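PDB 3SUM: cerato-platanin-like protein from Moniliophthora perniciosa, which is of unknown function but belongs to the cerato-platanins, small fungal proteins with a double-psi beta-barrel fold. Local coordinates for residues A[19-24]-A[77-82]; A[65-70]-A[114-119]; A[72-77]-A[122-127]. All coordinates share one frame; numbering follows the deposited sequence.

Contact 1. Residues A[19-24]-A[77-82]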
ATOM      1  N   SER A  19       1.864  15.738   2.726  1.00 15.02           N
ATOM      2  CA  SER A  19       1.086  16.329   3.832  1.00 15.89           C
ATOM      3  C   SER A  19      -0.370  15.890   3.758  1.00 17.14           C
ATOM      4  O   SER A  19      -1.105  15.934   4.751  1.00 16.68           O
ATOM      5  CB  SER A  19       1.168  17.844   3.751  1.00 16.45           C
ATOM      6  OG  SER A  19       0.254  18.289   2.724  1.00 19.31           O
ATOM      7  N   GLU A  20      -0.812  15.454   2.579  1.00 15.79           N
ATOM      8  CA  GLU A  20      -2.174  15.068   2.391  1.00 15.94           C
ATOM      9  C   GLU A  20      -2.552  13.678   2.930  1.00 15.93           C
ATOM     10  O   GLU A  20      -3.703  13.288   2.842  1.00 16.59           O
ATOM     11  CB  GLU A  20      -2.510  15.110   0.900  1.00 18.19           C
ATOM     12  CG  GLU A  20      -2.349  16.504   0.292  1.00 20.88           C
ATOM     13  CD  GLU A  20      -3.601  17.360   0.489  1.00 32.34           C
ATOM     14  OE1 GLU A  20      -4.648  16.864   1.003  1.00 38.01           O
ATOM     15  OE2 GLU A  20      -3.548  18.548   0.147  1.00 37.85           O
ATOM     16  N   PHE A  21      -1.612  13.005   3.583  1.00 15.55           N
ATOM     17  CA  PHE A  21      -1.762  11.615   4.001  1.00 14.26           C
ATOM     18  C   PHE A  21      -1.504  11.591   5.471  1.00 14.66           C
ATOM     19  O   PHE A  21      -0.639  12.310   5.963  1.00 16.10           O
ATOM     20  CB  PHE A  21      -0.666  10.791   3.307  1.00 13.97           C
ATOM     21  CG  PHE A  21      -0.815  10.807   1.820  1.00 15.17           C
ATOM     22  CD1 PHE A  21      -1.637   9.901   1.190  1.00 14.51           C
ATOM     23  CD2 PHE A  21      -0.248  11.849   1.073  1.00 15.33           C
ATOM     24  CE1 PHE A  21      -1.850   9.958  -0.178  1.00 16.54           C
ATOM     25  CE2 PHE A  21      -0.447  11.908  -0.315  1.00 17.21           C
ATOM     26  CZ  PHE A  21      -1.253  10.999  -0.946  1.00 15.06           C
ATOM     27  N   LYS A  22      -2.222  10.744   6.168  1.00 15.37           N
ATOM     28  CA  LYS A  22      -2.108  10.770   7.624  1.00 16.30           C
ATOM     29  C   LYS A  22      -0.862  10.110   8.089  1.00 17.54           C
ATOM     30  O   LYS A  22      -0.633  10.066   9.293  1.00 19.84           O
ATOM     31  CB  LYS A  22      -3.356  10.087   8.187  1.00 16.31           C
ATOM     32  CG  LYS A  22      -4.563  11.075   8.034  1.00 17.52           C
ATOM     33  CD  LYS A  22      -5.884  10.436   8.441  1.00 25.02           C
ATOM     34  CE  LYS A  22      -6.955  11.565   8.623  1.00 27.35           C
ATOM     35  NZ  LYS A  22      -8.298  10.937   8.659  1.00 28.68           N
ATOM     36  N   CYS A  23      -0.045   9.571   7.172  1.00 15.83           N
ATOM     37  CA  CYS A  23       1.253   9.034   7.540  1.00 14.09           C
ATOM     38  C   CYS A  23       2.387   9.982   7.118  1.00 13.62           C
ATOM     39  O   CYS A  23       3.472   9.545   6.868  1.00 12.37           O
ATOM     40  CB  CYS A  23       1.477   7.649   6.904  1.00 15.45           C
ATOM     41  SG  CYS A  23       0.349   6.435   7.595  1.00 16.97           S
ATOM     42  N   SER A  24       2.092  11.262   6.958  1.00 14.46           N
ATOM     43  CA  SER A  24       3.053  12.220   6.359  1.00 15.33           C
ATOM     44  C   SER A  24       4.436  12.171   7.035  1.00 14.59           C
ATOM     45  O   SER A  24       5.478  12.285   6.373  1.00 14.64           O
ATOM     46  CB  SER A  24       2.392  13.622   6.335  1.00 15.65           C
ATOM     47  OG  SER A  24       2.069  14.018   7.655  1.00 19.77           O
ATOM     48  N   VAL A  77       1.786   1.101   3.783  1.00  9.80           N
ATOM     49  CA  VAL A  77       0.747   1.883   4.344  1.00 10.19           C
ATOM     50  C   VAL A  77       1.176   3.358   4.377  1.00  9.71           C
ATOM     51  O   VAL A  77       2.175   3.693   5.006  1.00 12.59           O
ATOM     52  CB  VAL A  77       0.455   1.365   5.820  1.00  9.65           C
ATOM     53  CG1 VAL A  77      -0.593   2.325   6.553  1.00 12.59           C
ATOM     54  CG2 VAL A  77      -0.126  -0.098   5.780  1.00 14.02           C
ATOM     55  N   VAL A  78       0.392   4.247   3.749  1.00 10.46           N
ATOM     56  CA  VAL A  78       0.781   5.624   3.591  1.00 11.45           C
ATOM     57  C   VAL A  78      -0.303   6.572   4.100  1.00 11.79           C
ATOM     58  O   VAL A  78      -0.111   7.789   4.123  1.00 12.84           O
ATOM     59  CB  VAL A  78       1.068   5.982   2.118  1.00 10.90           C
ATOM     60  CG1 VAL A  78       2.249   5.067   1.509  1.00 12.67           C
ATOM     61  CG2 VAL A  78      -0.248   5.958   1.232  1.00  9.10           C
ATOM     62  N   ASP A  79      -1.428   6.013   4.545  1.00 11.86           N
ATOM     63  CA  ASP A  79      -2.517   6.908   4.999  1.00 12.37           C
ATOM     64  C   ASP A  79      -3.444   6.079   5.887  1.00 12.40           C
ATOM     65  O   ASP A  79      -3.194   4.874   6.094  1.00 13.48           O
ATOM     66  CB  ASP A  79      -3.224   7.384   3.714  1.00 12.76           C
ATOM     67  CG  ASP A  79      -4.171   8.569   3.939  1.00 16.42           C
ATOM     68  OD1 ASP A  79      -4.217   9.150   5.052  1.00 12.51           O
ATOM     69  OD2 ASP A  79      -4.868   8.859   2.960  1.00 16.05           O
ATOM     70  N   ARG A  80      -4.520   6.653   6.386  1.00 13.72           N
ATOM     71  CA  ARG A  80      -5.357   5.939   7.335  1.00 13.44           C
ATOM     72  C   ARG A  80      -6.752   5.903   6.759  1.00 14.06           C
ATOM     73  O   ARG A  80      -7.143   6.838   6.074  1.00 12.75           O
ATOM     74  CB  ARG A  80      -5.443   6.666   8.738  1.00 15.25           C
ATOM     75  CG  ARG A  80      -4.542   6.013   9.864  1.00 14.94           C
ATOM     76  CD  ARG A  80      -3.097   5.856   9.265  1.00 12.97           C
ATOM     77  NE  ARG A  80      -2.150   5.441  10.303  1.00 16.90           N
ATOM     78  CZ  ARG A  80      -1.831   4.182  10.512  1.00 15.06           C
ATOM     79  NH1 ARG A  80      -2.388   3.253   9.773  1.00 14.41           N
ATOM     80  NH2 ARG A  80      -0.956   3.874  11.449  1.00 14.08           N
ATOM     81  N   VAL A  81      -7.481   4.814   6.979  1.00 14.67           N
ATOM     82  CA  VAL A  81      -8.940   4.844   6.855  1.00 17.27           C
ATOM     83  C   VAL A  81      -9.359   4.416   8.252  1.00 20.05           C
ATOM     84  O   VAL A  81      -8.575   3.782   8.958  1.00 24.15           O
ATOM     85  CB  VAL A  81      -9.454   3.854   5.831  1.00 18.26           C
ATOM     86  CG1 VAL A  81      -9.189   4.411   4.453  1.00 20.51           C
ATOM     87  CG2 VAL A  81      -8.782   2.472   5.989  1.00 18.75           C
ATOM     88  N   GLU A  82     -10.533   4.735   8.714  1.00 21.70           N
ATOM     89  CA  GLU A  82     -10.783   4.250  10.093  1.00 25.29           C
ATOM     90  C   GLU A  82     -11.836   3.162  10.181  1.00 26.22           C
ATOM     91  O   GLU A  82     -12.687   3.165  11.085  1.00 28.30           O
ATOM     92  CB  GLU A  82     -11.115   5.412  11.005  1.00 28.03           C
ATOM     93  CG  GLU A  82     -10.024   6.503  11.130  1.00 30.19           C
ATOM     94  CD  GLU A  82      -9.930   7.342   9.864  1.00 33.93           C
ATOM     95  OE1 GLU A  82     -10.967   7.473   9.150  1.00 33.51           O
ATOM     96  OE2 GLU A  82      -8.841   7.880   9.606  1.00 32.26           O
TER
HETATM   97  O   HOH W   1      -1.436   8.064  11.444  1.00 35.86           O
HETATM   98  O   HOH W   2      -8.878   9.056   7.203  1.00 42.15           O
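Lys22 runs along residues 79-82, from Asp79 to Glu82, and meets them with its backbone N and with CB, CG, CD and NZ, a worked example of how a loop is fixed by both its backbone and one long side chain. Phe21 to Ser24 form a type I beta turn, with Cys23 as N-cap of helix 24-28. Lys22 N donates to Asp79 OD1 at 2.8 Å in a nearly straight bond (167°), arriving from above the carboxylate plane. CB packs beside the same oxygen, 3.4 Å from Asp79 OD1. With CG anti to the carbonyl carbon (chi1 -75°) and close to that oxygen too, the extended chain passes over the next residue, where Lys22 CD rests 3.8 Å from Arg80 CB. At the tip, NZ forms a salt bridge with Glu82 OE2 at 3.2 Å, on the syn side but well out of the carboxylate plane. A water donates to both Arg80 O and Glu82 OE2.

On the buried side, Phe21 sets its CB 3.2 Å from Val78 O, and its ring stands steeply against the Asp79 carboxylate, with Asp79 CB at the ring edge. Cys23 SG, tied to Cys60 by a disulfide, lies over one face of the Arg80 guanidinium, whose NH2 and NH1 reach Thr58 O and Ala53 O.

Both oxygens of the buried Asp79 carboxylate are thus held, OD1 by Lys22 N and, weakly, Arg80 N, and OD2 by a salt bridge with Lys10; the exposed Lys22-Glu82 pair adds a link to the loop that follows the strand.

Contact 2. Residues A[65-70]-A[114-119]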
ATOM      1  N   LYS A  65       1.864  -7.775   2.845  1.00 11.67           N
ATOM      2  CA  LYS A  65       1.641  -8.609   1.699  1.00 12.40           C
ATOM      3  C   LYS A  65       0.158  -8.914   1.613  1.00 12.91           C
ATOM      4  O   LYS A  65      -0.444  -9.417   2.575  1.00 11.49           O
ATOM      5  CB  LYS A  65       2.397  -9.932   1.892  1.00 11.39           C
ATOM      6  CG  LYS A  65       2.254 -10.707   0.558  1.00 15.54           C
ATOM      7  CD  LYS A  65       3.040 -12.014   0.608  1.00 14.41           C
ATOM      8  CE  LYS A  65       2.156 -13.191   0.927  1.00 22.11           C
ATOM      9  NZ  LYS A  65       2.900 -14.474   0.598  1.00 22.69           N
ATOM     10  N   LEU A  66      -0.463  -8.662   0.462  1.00 11.05           N
ATOM     11  CA  LEU A  66      -1.891  -8.880   0.329  1.00 12.31           C
ATOM     12  C   LEU A  66      -2.054 -10.033  -0.665  1.00 12.84           C
ATOM     13  O   LEU A  66      -1.269 -10.126  -1.634  1.00 14.85           O
ATOM     14  CB  LEU A  66      -2.582  -7.653  -0.293  1.00 11.01           C
ATOM     15  CG  LEU A  66      -2.322  -6.276   0.323  1.00 12.79           C
ATOM     16  CD1 LEU A  66      -3.163  -5.182  -0.315  1.00  7.53           C
ATOM     17  CD2 LEU A  66      -2.564  -6.410   1.885  1.00 11.21           C
ATOM     18  N   ARG A  67      -3.033 -10.900  -0.433  1.00 13.09           N
ATOM     19  CA  ARG A  67      -3.334 -11.940  -1.448  1.00 13.49           C
ATOM     20  C   ARG A  67      -4.793 -11.847  -1.860  1.00 14.56           C
ATOM     21  O   ARG A  67      -5.692 -11.636  -1.018  1.00 13.70           O
ATOM     22  CB  ARG A  67      -3.121 -13.370  -0.894  1.00 14.52           C
ATOM     23  CG  ARG A  67      -1.668 -13.767  -0.590  1.00 14.04           C
ATOM     24  CD  ARG A  67      -1.655 -15.289  -0.138  1.00 13.92           C
ATOM     25  NE  ARG A  67      -0.321 -15.914  -0.130  1.00 16.63           N
ATOM     26  CZ  ARG A  67       0.322 -16.398  -1.207  1.00 16.50           C
ATOM     27  NH1 ARG A  67      -0.205 -16.303  -2.424  1.00 15.21           N
ATOM     28  NH2 ARG A  67       1.507 -16.997  -1.075  1.00 18.53           N
ATOM     29  N   TYR A  68      -5.024 -11.961  -3.157  1.00 12.42           N
ATOM     30  CA  TYR A  68      -6.353 -12.167  -3.692  1.00 13.30           C
ATOM     31  C   TYR A  68      -6.242 -13.326  -4.662  1.00 13.33           C
ATOM     32  O   TYR A  68      -5.436 -13.262  -5.623  1.00 12.98           O
ATOM     33  CB  TYR A  68      -6.801 -10.924  -4.450  1.00 13.75           C
ATOM     34  CG  TYR A  68      -8.172 -11.077  -5.025  1.00 13.76           C
ATOM     35  CD1 TYR A  68      -9.307 -10.767  -4.240  1.00 13.54           C
ATOM     36  CD2 TYR A  68      -8.337 -11.421  -6.379  1.00 16.28           C
ATOM     37  CE1 TYR A  68     -10.580 -10.868  -4.770  1.00 13.86           C
ATOM     38  CE2 TYR A  68      -9.597 -11.510  -6.935  1.00 15.81           C
ATOM     39  CZ  TYR A  68     -10.716 -11.202  -6.153  1.00 15.49           C
ATOM     40  OH  TYR A  68     -11.997 -11.315  -6.710  1.00 16.44           O
ATOM     41  N   LYS A  69      -7.044 -14.370  -4.419  1.00 14.18           N
ATOM     42  CA  LYS A  69      -6.995 -15.568  -5.229  1.00 13.06           C
ATOM     43  C   LYS A  69      -5.524 -15.959  -5.406  1.00 14.64           C
ATOM     44  O   LYS A  69      -4.844 -16.209  -4.388  1.00 16.19           O
ATOM     45  CB  LYS A  69      -7.841 -15.411  -6.481  1.00 13.67           C
ATOM     46  CG  LYS A  69      -9.355 -15.274  -6.116  1.00 14.53           C
ATOM     47  CD  LYS A  69     -10.172 -15.184  -7.373  1.00 13.60           C
ATOM     48  CE  LYS A  69     -11.706 -15.084  -6.975  1.00 11.13           C
ATOM     49  NZ  LYS A  69     -12.679 -15.135  -8.156  1.00 15.62           N
ATOM     50  N   GLY A  70      -5.038 -16.059  -6.632  1.00 15.86           N
ATOM     51  CA  GLY A  70      -3.656 -16.481  -6.847  1.00 16.19           C
ATOM     52  C   GLY A  70      -2.677 -15.319  -7.048  1.00 15.99           C
ATOM     53  O   GLY A  70      -1.568 -15.534  -7.533  1.00 16.75           O
ATOM     54  N   LEU A 114      -9.978  -9.799   0.534  1.00 13.88           N
ATOM     55  CA  LEU A 114      -8.657 -10.401   0.388  1.00 13.65           C
ATOM     56  C   LEU A 114      -8.634 -11.758   0.941  1.00 15.36           C
ATOM     57  O   LEU A 114      -9.331 -12.018   1.894  1.00 15.31           O
ATOM     58  CB  LEU A 114      -7.599  -9.576   1.067  1.00 12.73           C
ATOM     59  CG  LEU A 114      -7.463  -8.196   0.454  1.00 10.98           C
ATOM     60  CD1 LEU A 114      -6.325  -7.456   1.259  1.00 15.07           C
ATOM     61  CD2 LEU A 114      -7.096  -8.261  -1.059  1.00 12.09           C
ATOM     62  N   PHE A 115      -7.811 -12.643   0.357  1.00 15.55           N
ATOM     63  CA  PHE A 115      -7.547 -13.926   1.013  1.00 14.91           C
ATOM     64  C   PHE A 115      -6.818 -13.728   2.330  1.00 15.45           C
ATOM     65  O   PHE A 115      -7.161 -14.374   3.337  1.00 14.39           O
ATOM     66  CB  PHE A 115      -6.679 -14.846   0.130  1.00 16.34           C
ATOM     67  CG  PHE A 115      -6.385 -16.129   0.808  1.00 16.75           C
ATOM     68  CD1 PHE A 115      -5.195 -16.300   1.473  1.00 15.65           C
ATOM     69  CD2 PHE A 115      -7.374 -17.098   0.910  1.00 15.18           C
ATOM     70  CE1 PHE A 115      -4.909 -17.426   2.163  1.00 14.84           C
ATOM     71  CE2 PHE A 115      -7.090 -18.294   1.595  1.00 18.64           C
ATOM     72  CZ  PHE A 115      -5.878 -18.435   2.246  1.00 15.54           C
ATOM     73  N   SER A 116      -5.827 -12.815   2.361  1.00 13.80           N
ATOM     74  CA  SER A 116      -5.052 -12.645   3.585  1.00 13.70           C
ATOM     75  C   SER A 116      -4.319 -11.335   3.437  1.00 13.93           C
ATOM     76  O   SER A 116      -4.162 -10.847   2.301  1.00 13.75           O
ATOM     77  CB  SER A 116      -4.009 -13.752   3.738  1.00 13.72           C
ATOM     78  OG  SER A 116      -3.134 -13.731   2.589  1.00 12.96           O
ATOM     79  N   ALA A 117      -3.855 -10.798   4.556  1.00 14.01           N
ATOM     80  CA  ALA A 117      -2.973  -9.637   4.574  1.00 14.07           C
ATOM     81  C   ALA A 117      -2.181  -9.791   5.825  1.00 14.90           C
ATOM     82  O   ALA A 117      -2.767 -10.039   6.906  1.00 15.47           O
ATOM     83  CB  ALA A 117      -3.780  -8.315   4.677  1.00 12.31           C
ATOM     84  N   TYR A 118      -0.862  -9.641   5.722  1.00 13.90           N
ATOM     85  CA  TYR A 118      -0.040  -9.622   6.926  1.00 13.99           C
ATOM     86  C   TYR A 118       1.191  -8.799   6.666  1.00 14.23           C
ATOM     87  O   TYR A 118       1.623  -8.651   5.494  1.00 14.37           O
ATOM     88  CB  TYR A 118       0.348 -11.046   7.352  1.00 14.41           C
ATOM     89  CG  TYR A 118       1.021 -11.932   6.332  1.00 15.44           C
ATOM     90  CD1 TYR A 118       0.284 -12.831   5.570  1.00 16.16           C
ATOM     91  CD2 TYR A 118       2.397 -11.903   6.162  1.00 15.73           C
ATOM     92  CE1 TYR A 118       0.907 -13.681   4.629  1.00 22.42           C
ATOM     93  CE2 TYR A 118       3.040 -12.784   5.272  1.00 17.90           C
ATOM     94  CZ  TYR A 118       2.293 -13.637   4.518  1.00 16.20           C
ATOM     95  OH  TYR A 118       2.960 -14.462   3.671  1.00 25.07           O
ATOM     96  N   GLN A 119       1.761  -8.265   7.739  1.00 12.83           N
ATOM     97  CA  GLN A 119       2.874  -7.389   7.582  1.00 12.41           C
ATOM     98  C   GLN A 119       4.078  -8.241   7.352  1.00 13.02           C
ATOM     99  O   GLN A 119       4.168  -9.390   7.843  1.00 11.58           O
ATOM    100  CB  GLN A 119       3.085  -6.602   8.838  1.00 13.23           C
ATOM    101  CG  GLN A 119       4.205  -5.604   8.785  1.00 13.62           C
ATOM    102  CD  GLN A 119       4.270  -4.818  10.092  1.00 22.67           C
ATOM    103  OE1 GLN A 119       3.479  -5.053  10.980  1.00 22.86           O
ATOM    104  NE2 GLN A 119       5.132  -3.875  10.169  1.00 19.70           N
TER
HETATM  105  O   HOH W   3      -0.920 -12.143   2.539  1.00 15.52           O
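Two first torsions bring the polar ends together across this antiparallel pair: Tyr118 CG sits between its backbone N and carbonyl carbon (chi1 54°), and Lys65 CG lies trans to its own N. The strands illustrate a classic beta bulge, with Phe115 and Ser116 both facing Arg67. Lys65 and Tyr118 run alongside each other on one face of the sheet. Lys65 CB lies over the tyrosine ring, but the atom that touches is CE, 3.6 Å from Tyr118 CZ. A bend at chi3 (99°) carries the chain end to the hydroxyl, in a weak hydrogen bond, 3.1 Å from Lys65 NZ to Tyr118 OH. Both polar ends have further partners in the C-terminal Pro136.

At the bulge, Arg67 N donates to Ser116 O at 3.0 Å, and Phe115 N reaches Arg67 O at 2.7 Å with a bent angle of 133°. Regular pairing resumes with Leu66 and Ala117, a non-hydrogen-bonded pair, then hydrogen-bonded Lys65 and Tyr118. On the other face, Leu66 CD2 packs 3.6 Å from Ala117 CB and 4.0 Å from Leu114 CD1, a cluster that Phe87 and Leu97 extend, consistent with a place in the barrel interior. One water bridges the strands, donating to Lys65 O at 2.8 Å and hydrogen-bonded to Ser116 OG at 2.7 Å.

Contact 3. Residues A[72-77]-A[122-127]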
ATOM      1  N   HIS A  72      -0.703 -11.694  -5.480  1.00 13.40           N
ATOM      2  CA  HIS A  72      -0.299 -11.037  -4.252  1.00 14.24           C
ATOM      3  C   HIS A  72       0.420  -9.749  -4.602  1.00 14.59           C
ATOM      4  O   HIS A  72       0.803  -9.504  -5.765  1.00 14.12           O
ATOM      5  CB  HIS A  72       0.579 -11.956  -3.393  1.00 15.60           C
ATOM      6  CG  HIS A  72       1.942 -12.234  -3.979  1.00 18.02           C
ATOM      7  ND1 HIS A  72       2.153 -13.236  -4.919  1.00 19.67           N
ATOM      8  CD2 HIS A  72       3.160 -11.685  -3.733  1.00 19.83           C
ATOM      9  CE1 HIS A  72       3.439 -13.281  -5.230  1.00 23.71           C
ATOM     10  NE2 HIS A  72       4.070 -12.340  -4.537  1.00 26.36           N
ATOM     11  N   ALA A  73       0.525  -8.868  -3.612  1.00 12.69           N
ATOM     12  CA  ALA A  73       1.245  -7.653  -3.795  1.00 13.38           C
ATOM     13  C   ALA A  73       1.816  -7.212  -2.475  1.00 13.66           C
ATOM     14  O   ALA A  73       1.272  -7.555  -1.414  1.00 13.11           O
ATOM     15  CB  ALA A  73       0.289  -6.521  -4.376  1.00 16.17           C
ATOM     16  N   PHE A  74       2.855  -6.403  -2.546  1.00 11.52           N
ATOM     17  CA  PHE A  74       3.402  -5.820  -1.366  1.00 12.47           C
ATOM     18  C   PHE A  74       3.105  -4.337  -1.345  1.00 13.39           C
ATOM     19  O   PHE A  74       3.377  -3.606  -2.296  1.00 10.98           O
ATOM     20  CB  PHE A  74       4.937  -6.050  -1.298  1.00 12.66           C
ATOM     21  CG  PHE A  74       5.297  -7.481  -1.159  1.00 13.56           C
ATOM     22  CD1 PHE A  74       5.272  -8.131   0.098  1.00 10.38           C
ATOM     23  CD2 PHE A  74       5.746  -8.203  -2.300  1.00 17.67           C
ATOM     24  CE1 PHE A  74       5.670  -9.435   0.229  1.00 14.47           C
ATOM     25  CE2 PHE A  74       6.141  -9.543  -2.150  1.00 16.20           C
ATOM     26  CZ  PHE A  74       6.076 -10.147  -0.879  1.00 18.45           C
ATOM     27  N   VAL A  75       2.489  -3.887  -0.250  1.00 11.45           N
ATOM     28  CA  VAL A  75       1.995  -2.533  -0.232  1.00 10.42           C
ATOM     29  C   VAL A  75       2.518  -1.762   0.977  1.00 13.44           C
ATOM     30  O   VAL A  75       2.747  -2.352   1.986  1.00 12.30           O
ATOM     31  CB  VAL A  75       0.443  -2.499  -0.258  1.00 12.53           C
ATOM     32  CG1 VAL A  75      -0.114  -3.290  -1.469  1.00 14.05           C
ATOM     33  CG2 VAL A  75      -0.193  -3.126   0.998  1.00  9.06           C
ATOM     34  N   THR A  76       2.704  -0.416   0.827  1.00 13.36           N
ATOM     35  CA  THR A  76       3.140   0.373   1.909  1.00 11.18           C
ATOM     36  C   THR A  76       1.930   1.082   2.446  1.00 10.38           C
ATOM     37  O   THR A  76       1.152   1.662   1.691  1.00 11.47           O
ATOM     38  CB  THR A  76       4.162   1.379   1.398  1.00 10.42           C
ATOM     39  OG1 THR A  76       5.209   0.624   0.787  1.00 12.41           O
ATOM     40  CG2 THR A  76       4.810   2.175   2.582  1.00 11.96           C
ATOM     41  N   VAL A  77       1.786   1.101   3.783  1.00  9.80           N
ATOM     42  CA  VAL A  77       0.747   1.883   4.344  1.00 10.19           C
ATOM     43  C   VAL A  77       1.176   3.358   4.377  1.00  9.71           C
ATOM     44  O   VAL A  77       2.175   3.693   5.006  1.00 12.59           O
ATOM     45  CB  VAL A  77       0.455   1.365   5.820  1.00  9.65           C
ATOM     46  CG1 VAL A  77      -0.593   2.325   6.553  1.00 12.59           C
ATOM     47  CG2 VAL A  77      -0.126  -0.098   5.780  1.00 14.02           C
ATOM     48  N   GLY A 122      10.007  -4.491   5.779  1.00 13.31           N
ATOM     49  CA  GLY A 122       9.928  -3.330   4.878  1.00 12.86           C
ATOM     50  C   GLY A 122      10.751  -3.491   3.586  1.00 14.00           C
ATOM     51  O   GLY A 122      10.468  -2.833   2.597  1.00 13.35           O
ATOM     52  N   SER A 123      11.753  -4.364   3.573  1.00 12.24           N
ATOM     53  CA  SER A 123      12.519  -4.534   2.291  1.00 15.22           C
ATOM     54  C   SER A 123      11.609  -5.019   1.175  1.00 13.54           C
ATOM     55  O   SER A 123      11.793  -4.687   0.007  1.00 16.40           O
ATOM     56  CB  SER A 123      13.678  -5.538   2.521  1.00 13.22           C
ATOM     57  OG  SER A 123      13.071  -6.733   2.964  1.00 18.23           O
ATOM     58  N   CYS A 124      10.528  -5.730   1.512  1.00 14.02           N
ATOM     59  CA  CYS A 124       9.579  -6.110   0.493  1.00 15.51           C
ATOM     60  C   CYS A 124       8.914  -4.909  -0.150  1.00 15.00           C
ATOM     61  O   CYS A 124       8.342  -5.005  -1.226  1.00 12.78           O
ATOM     62  CB  CYS A 124       8.484  -7.051   1.098  1.00 16.01           C
ATOM     63  SG  CYS A 124       9.199  -8.535   1.763  1.00 20.01           S
ATOM     64  N   CYS A 125       8.887  -3.781   0.565  1.00 14.20           N
ATOM     65  CA  CYS A 125       8.318  -2.542   0.016  1.00 14.06           C
ATOM     66  C   CYS A 125       9.474  -1.532  -0.327  1.00 14.93           C
ATOM     67  O   CYS A 125       9.269  -0.331  -0.307  1.00 14.15           O
ATOM     68  CB  CYS A 125       7.367  -1.900   1.039  1.00 16.10           C
ATOM     69  SG  CYS A 125       5.812  -2.827   1.157  1.00 12.67           S
ATOM     70  N   GLN A 126      10.656  -2.085  -0.607  1.00 13.42           N
ATOM     71  CA  GLN A 126      11.865  -1.350  -1.076  1.00 12.30           C
ATOM     72  C   GLN A 126      12.439  -0.472   0.027  1.00 14.08           C
ATOM     73  O   GLN A 126      13.221   0.448  -0.261  1.00 14.83           O
ATOM     74  CB  GLN A 126      11.531  -0.468  -2.307  1.00 12.91           C
ATOM     75  CG  GLN A 126      11.020  -1.409  -3.403  1.00 19.15           C
ATOM     76  CD  GLN A 126      10.521  -0.734  -4.621  1.00 24.72           C
ATOM     77  OE1 GLN A 126      11.025   0.312  -5.016  1.00 27.07           O
ATOM     78  NE2 GLN A 126       9.520  -1.381  -5.286  1.00 27.70           N
ATOM     79  N   GLN A 127      12.111  -0.768   1.275  1.00 11.12           N
ATOM     80  CA  GLN A 127      12.633   0.049   2.339  1.00 12.45           C
ATOM     81  C   GLN A 127      14.003  -0.497   2.731  1.00 16.35           C
ATOM     82  O   GLN A 127      14.253  -1.693   2.663  1.00 15.82           O
ATOM     83  CB  GLN A 127      11.681   0.061   3.510  1.00 12.25           C
ATOM     84  CG  GLN A 127      10.350   0.666   3.083  1.00 11.35           C
ATOM     85  CD  GLN A 127       9.326   0.555   4.223  1.00 14.73           C
ATOM     86  OE1 GLN A 127       9.668   0.098   5.313  1.00 14.85           O
ATOM     87  NE2 GLN A 127       8.095   0.968   3.972  1.00 14.27           N
TER
HETATM   88  O   HOH W   4       7.756   1.590   0.913  1.00 13.48           O
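Phe74 offers one face of its ring to Cys124, whose CB sits over it toward the rim, 3.9 Å from the ring centroid, in a CH-pi contact. Cys124 SG follows at an oblique angle, 4.5 Å from the same centroid, as a sulfur-aromatic contact. With CG beside its backbone N (chi1 -65°), Phe74 projects its ring from strand 71-79 against the 3-10 turn 122-124. The neighbouring cysteine reaches the strand itself: Cys125 SG lies 3.2 Å from Val75 O, and its CB packs 3.3 Å from Thr76 OG1. Both sulfurs are in disulfides, Cys124 with Cys133 and Cys125 with Cys63. An alanine at Phe74 would remove the ring and is likely to leave Cys124 CB and SG without their aromatic cover, opening a gap beside the Cys124-Cys133 disulfide.

No direct hydrogen bond crosses here; a water does the bridging, accepting from Thr76 OG1 at 2.7 Å and from Gln127 NE2 while donating to Cys125 O. Asn46 and Gly61 supply further partners for Thr76 OG1 and Gln127 NE2. The contact thus joins turn to strand by apolar, sulfur-rich packing and one shared water, while the covalent ties run to other parts of the chain.

Strand 71-79 runs through contacts 1 and 3, which share Val77 and have centres about 16 Å apart; its neighbour, strand 63-68, carries contact 2. Contacts 2 and 3 lie about 13 Å apart between centres and touch through the pairing of these strands, with Leu66 N probably bonded to Ala73 O at 2.8 Å. Contacts 1 and 2 are on opposite sides of the chain's centre, about 21 Å apart between centres. Along the chain the order is 19-24, 65-70, 72-77, 77-82, 114-119, 122-127, and the contacts cross in every pairing. One sheet thereby gathers an early loop, the edge strand 116-120 and the late turn into a single compact, disulfide-containing domain.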